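Side-chain contacts in L-cysteine S-thiosulfotransferase subunit SoxA (Paracoccus denitrificans, PDB 2C1D), which works as the diheme subunit of the SoxAX cytochrome complex, which oxidatively joins thiosulfate to a cysteine of the carrier subunit SoxY at the start of sulfur oxidation: residues P206-L210 with K211-M215; Y161-H164 with G165-I168; N115-V118 with T119-G123. One frame throughout, in Å; residues are numbered along the deposited sequence.

Interaction 1 of 3, residues P206-L210 with K211-M215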
loop_
_atom_site.group_PDB
_atom_site.type_symbol
_atom_site.label_atom_id
_atom_site.label_comp_id
_atom_site.label_asym_id
_atom_site.label_seq_id
_atom_site.Cartn_x
_atom_site.Cartn_y
_atom_site.Cartn_z
ATOM N N PRO A 206 10.223 6.958 7.875
ATOM C CA PRO A 206 10.662 5.646 7.392
ATOM C C PRO A 206 10.428 4.503 8.399
ATOM O O PRO A 206 10.442 4.712 9.618
ATOM C CB PRO A 206 12.189 5.837 7.152
ATOM C CG PRO A 206 12.455 7.302 7.259
ATOM C CD PRO A 206 11.348 7.888 8.077
ATOM N N THR A 207 10.245 3.307 7.854
ATOM C CA THR A 207 9.689 2.155 8.558
ATOM C C THR A 207 10.572 0.940 8.473
ATOM O O THR A 207 11.085 0.611 7.406
ATOM C CB THR A 207 8.344 1.833 7.931
ATOM O OG1 THR A 207 7.442 2.921 8.215
ATOM C CG2 THR A 207 7.720 0.596 8.539
ATOM N N TYR A 208 10.762 0.260 9.596
ATOM C CA TYR A 208 11.511 -0.986 9.566
ATOM C C TYR A 208 10.472 -2.071 9.319
ATOM O O TYR A 208 9.544 -2.213 10.105
ATOM C CB TYR A 208 12.224 -1.201 10.891
ATOM C CG TYR A 208 13.048 -2.462 10.954
ATOM C CD1 TYR A 208 12.482 -3.647 11.407
ATOM C CD2 TYR A 208 14.378 -2.473 10.586
ATOM C CE1 TYR A 208 13.222 -4.821 11.483
ATOM C CE2 TYR A 208 15.134 -3.648 10.664
ATOM C CZ TYR A 208 14.535 -4.818 11.111
ATOM O OH TYR A 208 15.245 -5.976 11.238
ATOM N N ARG A 209 10.577 -2.765 8.193
ATOM C CA ARG A 209 9.686 -3.887 7.903
ATOM C C ARG A 209 10.305 -5.215 8.384
ATOM O O ARG A 209 11.389 -5.593 7.947
ATOM C CB ARG A 209 9.412 -3.956 6.404
ATOM C CG ARG A 209 8.521 -2.827 5.889
ATOM C CD ARG A 209 7.879 -3.117 4.558
ATOM N NE ARG A 209 6.998 -4.265 4.685
ATOM C CZ ARG A 209 6.410 -4.886 3.688
ATOM N NH1 ARG A 209 6.564 -4.454 2.438
ATOM N NH2 ARG A 209 5.650 -5.937 3.954
ATOM N N LEU A 210 9.616 -5.923 9.270
ATOM C CA LEU A 210 10.155 -7.187 9.811
ATOM C C LEU A 210 10.462 -8.231 8.721
ATOM O O LEU A 210 11.433 -8.996 8.836
ATOM C CB LEU A 210 9.233 -7.764 10.885
ATOM C CG LEU A 210 9.222 -6.951 12.183
ATOM C CD1 LEU A 210 7.989 -7.273 13.002
ATOM C CD2 LEU A 210 10.492 -7.217 12.977
ATOM N N LYS A 211 9.634 -8.247 7.678
ATOM C CA LYS A 211 9.812 -9.098 6.485
ATOM C C LYS A 211 11.202 -8.932 5.845
ATOM O O LYS A 211 11.839 -9.906 5.450
ATOM C CB LYS A 211 8.729 -8.724 5.445
ATOM C CG LYS A 211 9.027 -9.117 3.995
ATOM C CD LYS A 211 8.056 -8.484 2.982
ATOM C CE LYS A 211 8.635 -8.493 1.537
ATOM N NZ LYS A 211 8.952 -7.122 1.018
ATOM N N ASP A 212 11.628 -7.687 5.691
ATOM C CA ASP A 212 12.820 -7.346 4.926
ATOM C C ASP A 212 14.056 -7.188 5.821
ATOM O O ASP A 212 15.178 -7.067 5.311
ATOM C CB ASP A 212 12.606 -6.019 4.198
ATOM C CG ASP A 212 11.531 -6.085 3.131
ATOM O OD1 ASP A 212 11.440 -7.096 2.394
ATOM O OD2 ASP A 212 10.735 -5.137 2.953
ATOM N N SER A 213 13.846 -7.124 7.134
ATOM C CA SER A 213 14.923 -6.801 8.068
ATOM C C SER A 213 15.640 -5.493 7.703
ATOM O O SER A 213 16.865 -5.393 7.788
ATOM C CB SER A 213 15.924 -7.963 8.102
ATOM O OG SER A 213 15.286 -9.147 8.521
ATOM N N GLY A 214 14.876 -4.474 7.301
ATOM C CA GLY A 214 15.501 -3.208 6.912
ATOM C C GLY A 214 14.528 -2.061 6.782
ATOM O O GLY A 214 13.321 -2.253 6.876
ATOM N N MET A 215 15.051 -0.868 6.529
ATOM C CA MET A 215 14.204 0.323 6.413
ATOM C C MET A 215 13.576 0.412 5.015
ATOM O O MET A 215 14.124 -0.075 4.020
ATOM C CB MET A 215 15.009 1.589 6.701
ATOM C CG MET A 215 15.707 1.640 8.052
ATOM S SD MET A 215 14.612 1.430 9.422
ATOM C CE MET A 215 13.345 2.841 9.202
HETATM O O HOH W 1 13.415 -8.671 10.415
#
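Y208 and M215 face each other as the non-hydrogen-bonded pair of a beta hairpin, and the thioether lies beside the tyrosine ring rather than above it. M215 SD sits 5.4 Å from the centroid of the Y208 ring, close to the ring plane: an edge-on Met-aromatic contact. The M215 chain folds back at chi2 and chi3, which carries CE across to 3.8 Å from P206 CB. With CG of Y208 anti to the backbone N (chi1 -179°), the ring is laid along the returning strand, its CE2 3.5 Å from G214 N and its OH 3.3 Å from S213 CA. A serine in its place would probably strip the M215 sulfur of its aromatic neighbour and leave a gap over the S213-G214 backbone. R209 makes the hydrogen-bonded pair with G214, R209 N lying 3.1 Å from G214 O. At the turn, R209 O takes D212 N. K211 runs alongside R209, its CD over one face of the guanidinium, 3.6 Å from R209 NH2. K211 NZ bridges to D212 OD1 at 2.8 Å, on the syn lone pair. R209 NE is hydrogen-bonded to H264 O. D212 OD2 lies well out of the guanidinium plane, so no N-H of that group points at it and the two are related by charge only; the carboxylate probably balances part of the positive charge of R209 and K211.

Interaction 2 of 3, residues Y161-H164 with G165-I168. With ZN (zinc ion), chain K.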
loop_
_atom_site.group_PDB
_atom_site.type_symbol
_atom_site.label_atom_id
_atom_site.label_comp_id
_atom_site.label_asym_id
_atom_site.label_seq_id
_atom_site.Cartn_x
_atom_site.Cartn_y
_atom_site.Cartn_z
ATOM N N TYR A 161 -0.610 20.104 -6.758
ATOM C CA TYR A 161 0.140 18.892 -6.436
ATOM C C TYR A 161 -0.726 17.910 -5.646
ATOM O O TYR A 161 -0.791 16.736 -5.968
ATOM C CB TYR A 161 1.378 19.240 -5.631
ATOM C CG TYR A 161 2.389 20.085 -6.360
ATOM C CD1 TYR A 161 2.457 21.475 -6.155
ATOM C CD2 TYR A 161 3.311 19.504 -7.214
ATOM C CE1 TYR A 161 3.395 22.244 -6.795
ATOM C CE2 TYR A 161 4.251 20.258 -7.866
ATOM C CZ TYR A 161 4.299 21.635 -7.653
ATOM O OH TYR A 161 5.251 22.364 -8.303
ATOM N N TRP A 162 -1.430 18.420 -4.642
ATOM C CA TRP A 162 -2.242 17.598 -3.748
ATOM C C TRP A 162 -3.374 16.949 -4.532
ATOM O O TRP A 162 -3.673 15.756 -4.380
ATOM C CB TRP A 162 -2.774 18.497 -2.622
ATOM C CG TRP A 162 -3.568 17.845 -1.561
ATOM C CD1 TRP A 162 -3.098 17.280 -0.412
ATOM C CD2 TRP A 162 -5.000 17.751 -1.494
ATOM N NE1 TRP A 162 -4.145 16.822 0.343
ATOM C CE2 TRP A 162 -5.321 17.097 -0.295
ATOM C CE3 TRP A 162 -6.040 18.136 -2.345
ATOM C CZ2 TRP A 162 -6.626 16.807 0.073
ATOM C CZ3 TRP A 162 -7.337 17.877 -1.979
ATOM C CH2 TRP A 162 -7.627 17.215 -0.770
ATOM N N GLU A 163 -4.013 17.742 -5.373
ATOM C CA GLU A 163 -5.064 17.250 -6.262
ATOM C C GLU A 163 -4.555 16.162 -7.216
ATOM O O GLU A 163 -5.253 15.209 -7.493
ATOM C CB GLU A 163 -5.648 18.404 -7.107
ATOM C CG GLU A 163 -6.604 19.339 -6.376
ATOM C CD GLU A 163 -7.892 18.690 -5.893
ATOM O OE1 GLU A 163 -8.320 17.611 -6.382
ATOM O OE2 GLU A 163 -8.500 19.289 -4.981
ATOM N N HIS A 164 -3.344 16.318 -7.710
ATOM C CA HIS A 164 -2.748 15.324 -8.609
ATOM C C HIS A 164 -2.551 14.012 -7.833
ATOM O O HIS A 164 -2.800 12.950 -8.371
ATOM C CB HIS A 164 -1.425 15.845 -9.185
ATOM C CG HIS A 164 -1.053 15.235 -10.498
ATOM N ND1 HIS A 164 -1.761 15.475 -11.655
ATOM C CD2 HIS A 164 -0.047 14.403 -10.838
ATOM C CE1 HIS A 164 -1.208 14.806 -12.653
ATOM N NE2 HIS A 164 -0.166 14.149 -12.182
ATOM N N GLY A 165 -2.129 14.101 -6.561
ATOM C CA GLY A 165 -1.965 12.925 -5.727
ATOM C C GLY A 165 -3.304 12.294 -5.381
ATOM O O GLY A 165 -3.441 11.068 -5.363
ATOM N N LYS A 166 -4.311 13.125 -5.123
ATOM C CA LYS A 166 -5.638 12.625 -4.816
ATOM C C LYS A 166 -6.141 11.749 -5.964
ATOM O O LYS A 166 -6.662 10.662 -5.738
ATOM C CB LYS A 166 -6.632 13.780 -4.548
ATOM C CG LYS A 166 -8.024 13.300 -4.178
ATOM C CD LYS A 166 -9.047 14.464 -4.123
ATOM C CE LYS A 166 -10.498 13.953 -4.096
ATOM N NZ LYS A 166 -11.398 15.093 -3.735
ATOM N N GLU A 167 -5.982 12.227 -7.195
ATOM C CA GLU A 167 -6.436 11.464 -8.360
ATOM C C GLU A 167 -5.783 10.060 -8.413
ATOM O O GLU A 167 -6.462 9.067 -8.662
ATOM C CB GLU A 167 -6.173 12.265 -9.653
ATOM C CG GLU A 167 -6.967 11.785 -10.860
ATOM C CD GLU A 167 -6.376 12.213 -12.194
ATOM O OE1 GLU A 167 -5.535 13.154 -12.241
ATOM O OE2 GLU A 167 -6.756 11.588 -13.216
ATOM N N ILE A 168 -4.476 9.998 -8.175
ATOM C CA ILE A 168 -3.729 8.735 -8.148
ATOM C C ILE A 168 -4.324 7.828 -7.075
ATOM O O ILE A 168 -4.582 6.664 -7.345
ATOM C CB ILE A 168 -2.194 9.006 -7.901
ATOM C CG1 ILE A 168 -1.628 9.805 -9.072
ATOM C CG2 ILE A 168 -1.388 7.700 -7.658
ATOM C CD1 ILE A 168 -0.216 10.319 -8.874
HETATM ZN ZN ZN K . 0.996 12.947 -13.418
HETATM O O HOH W 2 -10.758 16.789 -5.971
HETATM O O HOH W 3 -3.050 12.429 -11.344
#
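H164 and E167, one helical turn apart, are joined by a water that donates to H164 O and, at 2.7 Å, to E167 OE1. The side chain of H164 starts with CB against the next peptide group, that of G165. From there CG leaves anti to the backbone N (chi1 -155°), which carries the imidazole off the helix toward the zinc ion. The same water lies 3.2 Å above the ring plane, over the centre of the ring. ND1 comes no nearer than 4.5 Å to E167 OE1. CD2 and CE1 flank the metal almost evenly, at 3.1 and 3.0 Å from zinc, so NE2 meets it squarely at 2.1 Å. D240, on helix 239-251, supplies the other protein ligand, and W162 anchors to that helix as well, hydrogen-bonding to S250 through NE1 and meeting Y247 edge-to-face. Further round the helix, E163 bends back at chi2 to lie beside the extended K166, and a second water links the two: it donates to E163 OE1 and accepts from K166 NZ. Beneath these links run regular i to i+4 bonds such as K166 N to W162 O, 2.8 Å. Because NE2 is committed to zinc, the ring proton probably sits on ND1; the metal ties helix 159-170 to helix 239-251, and the carboxylate of D240 probably offsets part of the zinc charge.

Interaction 3 of 3, residues N115-V118 with T119-G123. With HEC (heme c), chain I.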
loop_
_atom_site.group_PDB
_atom_site.type_symbol
_atom_site.label_atom_id
_atom_site.label_comp_id
_atom_site.label_asym_id
_atom_site.label_seq_id
_atom_site.Cartn_x
_atom_site.Cartn_y
_atom_site.Cartn_z
ATOM N N ASN A 115 19.313 15.183 -1.450
ATOM C CA ASN A 115 20.122 15.167 -2.676
ATOM C C ASN A 115 20.554 16.553 -3.200
ATOM O O ASN A 115 21.580 16.669 -3.917
ATOM C CB ASN A 115 19.446 14.354 -3.786
ATOM C CG ASN A 115 19.917 12.914 -3.805
ATOM O OD1 ASN A 115 21.031 12.606 -3.342
ATOM N ND2 ASN A 115 19.068 12.017 -4.310
ATOM N N ALA A 116 19.810 17.594 -2.877
ATOM C CA ALA A 116 20.260 18.934 -3.256
ATOM C C ALA A 116 21.598 19.238 -2.553
ATOM O O ALA A 116 22.544 19.742 -3.175
ATOM C CB ALA A 116 19.205 20.002 -2.958
ATOM N N CYS A 117 21.705 18.891 -1.273
ATOM C CA CYS A 117 22.936 19.145 -0.557
ATOM C C CYS A 117 24.037 18.204 -1.017
ATOM O O CYS A 117 25.157 18.634 -1.308
ATOM C CB CYS A 117 22.717 19.114 0.952
ATOM S SG CYS A 117 21.838 20.610 1.538
ATOM N N VAL A 118 23.707 16.922 -1.122
ATOM C CA VAL A 118 24.669 15.926 -1.621
ATOM C C VAL A 118 25.335 16.367 -2.944
ATOM O O VAL A 118 26.561 16.301 -3.059
ATOM C CB VAL A 118 23.999 14.546 -1.802
ATOM C CG1 VAL A 118 24.955 13.533 -2.424
ATOM C CG2 VAL A 118 23.492 14.017 -0.491
ATOM N N THR A 119 24.553 16.818 -3.919
ATOM C CA THR A 119 25.094 17.137 -5.250
ATOM C C THR A 119 25.678 18.554 -5.375
ATOM O O THR A 119 26.813 18.743 -5.839
ATOM C CB THR A 119 24.052 16.920 -6.367
ATOM O OG1 THR A 119 22.888 17.725 -6.127
ATOM C CG2 THR A 119 23.550 15.452 -6.378
ATOM N N GLU A 120 24.910 19.545 -4.967
ATOM C CA GLU A 120 25.343 20.944 -5.068
ATOM C C GLU A 120 26.399 21.358 -4.049
ATOM O O GLU A 120 27.209 22.214 -4.345
ATOM C CB GLU A 120 24.153 21.879 -4.937
ATOM C CG GLU A 120 23.058 21.563 -5.928
ATOM C CD GLU A 120 22.034 22.675 -6.070
ATOM O OE1 GLU A 120 20.851 22.346 -6.325
ATOM O OE2 GLU A 120 22.411 23.868 -5.939
ATOM N N ARG A 121 26.396 20.767 -2.853
ATOM C CA ARG A 121 27.237 21.275 -1.774
ATOM C C ARG A 121 28.318 20.339 -1.303
ATOM O O ARG A 121 29.222 20.760 -0.575
ATOM C CB ARG A 121 26.382 21.674 -0.584
ATOM C CG ARG A 121 25.433 22.766 -0.923
ATOM C CD ARG A 121 24.610 23.234 0.239
ATOM N NE ARG A 121 23.876 24.433 -0.129
ATOM C CZ ARG A 121 22.595 24.490 -0.454
ATOM N NH1 ARG A 121 21.815 23.416 -0.450
ATOM N NH2 ARG A 121 22.080 25.668 -0.764
ATOM N N MET A 122 28.229 19.071 -1.691
ATOM C CA MET A 122 29.261 18.121 -1.323
ATOM C C MET A 122 29.951 17.511 -2.529
ATOM O O MET A 122 30.863 16.693 -2.360
ATOM C CB MET A 122 28.664 17.049 -0.419
ATOM C CG MET A 122 28.018 17.659 0.813
ATOM S SD MET A 122 27.233 16.440 1.782
ATOM C CE MET A 122 28.640 15.802 2.751
ATOM N N GLY A 123 29.539 17.924 -3.723
ATOM C CA GLY A 123 30.177 17.518 -4.965
ATOM C C GLY A 123 30.041 16.041 -5.305
ATOM O O GLY A 123 30.883 15.471 -6.001
HETATM FE FE HEC I . 22.007 20.859 3.725
HETATM C CHA HEC I . 19.069 22.700 3.234
HETATM C CHB HEC I . 20.188 18.226 4.696
HETATM C CHC HEC I . 24.873 19.064 3.851
HETATM C CHD HEC I . 23.814 23.772 3.474
HETATM N NA HEC I . 20.009 20.552 3.942
HETATM C C1A HEC I . 18.968 21.418 3.707
HETATM C C2A HEC I . 17.742 20.733 3.990
HETATM C C3A HEC I . 18.057 19.496 4.392
HETATM C C4A HEC I . 19.492 19.345 4.344
HETATM C CMA HEC I . 17.088 18.380 4.799
HETATM C CAA HEC I . 16.342 21.361 3.846
HETATM C CBA HEC I . 16.171 22.351 4.982
HETATM C CGA HEC I . 14.927 23.218 4.868
HETATM O O1A HEC I . 14.390 23.435 3.758
HETATM O O2A HEC I . 14.508 23.695 5.957
HETATM N NB HEC I . 22.455 18.975 4.227
HETATM C C1B HEC I . 21.527 17.999 4.508
HETATM C C2B HEC I . 22.228 16.723 4.535
HETATM C C3B HEC I . 23.527 16.954 4.310
HETATM C C4B HEC I . 23.695 18.387 4.112
HETATM C CMB HEC I . 21.567 15.368 4.863
HETATM C CAB HEC I . 24.665 15.883 4.247
HETATM C CBB HEC I . 24.383 14.894 3.343
HETATM N NC HEC I . 24.000 21.364 3.694
HETATM C C1C HEC I . 25.016 20.436 3.670
HETATM C C2C HEC I . 26.265 21.167 3.564
HETATM C C3C HEC I . 25.976 22.471 3.334
HETATM C C4C HEC I . 24.539 22.614 3.505
HETATM C CMC HEC I . 27.628 20.473 3.342
HETATM C CAC HEC I . 26.970 23.660 3.104
HETATM C CBC HEC I . 27.910 23.558 2.137
HETATM N ND HEC I . 21.498 22.910 3.408
HETATM C C1D HEC I . 22.457 23.912 3.284
HETATM C C2D HEC I . 21.804 25.146 2.891
HETATM C C3D HEC I . 20.326 24.813 2.790
HETATM C C4D HEC I . 20.229 23.405 3.140
HETATM C CMD HEC I . 22.432 26.525 2.618
HETATM C CAD HEC I . 19.176 25.758 2.405
HETATM C CBD HEC I . 18.666 26.436 3.639
HETATM C CGD HEC I . 17.427 27.276 3.336
HETATM O O1D HEC I . 17.201 28.294 4.057
HETATM O O2D HEC I . 16.678 26.908 2.404
#
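C117 and R121, one turn apart on helix 110-122, both turn their side chains to the same heme c, and here the packing is close. C117 SG binds the heme iron at 2.2 Å. R121 runs extended from CG to NE across the porphyrin, its CD 3.3 Å from heme C4C, and ends with one guanidinium face over the macrocycle, heme C2D lying 3.5 Å above the guanidinium plane. M122 adds its thioether near the edge of the heme, SD 3.6 Å from CBB, and V118 CG2 approaches the same vinyl-derived carbon. The backbone widens into a pi-type turn at 119-121, where C117 O accepts R121 N at 2.9 Å and, weakly, M122 N as well. The site is a c-type cytochrome centre: C80 and C83 of a CXXCH motif fix the heme covalently and H84 is the opposite axial ligand, so this helix delivers the thiolate of a His/Cys-ligated iron. The flank turned from the heme is looser and richer in polar groups. T119 holds OG1 between its backbone N and carbonyl carbon (chi1 58°), which aims the hydroxyl back at N115 O, 2.8 Å away. That carbonyl also receives T119 N at 3.0 Å, so two donors from one residue grip it. E120 is solvent-exposed; its CG brushes A116 O at 3.3 Å before the chain continues outward, extended, to the carboxylate. G123, with positive phi, takes the chain out of the helix.

Along the chain the order is interaction 3, interaction 2, interaction 1, each closing before the next opens. Their centres stand 27 to 29 Å apart, and nearest atoms stay about 14 to 18 Å apart, so none touches another. Interaction 3 lies on helix 110-122, in the first cytochrome c region, and delivers a ligand to heme c #1. Interaction 2, on helix 159-170, holds a zinc ligand, and its I168 reaches toward C180, which carries heme c #2. Interaction 1 is a hairpin whose strand 207-209 also pairs with 261-263. Interactions 1 and 2 lie on opposite sides of the chain's centre. The three contacts serve separate parts of the diheme subunit: a heme ligand, a zinc site and a hairpin whose R209 lies near R221, which probably binds substrate.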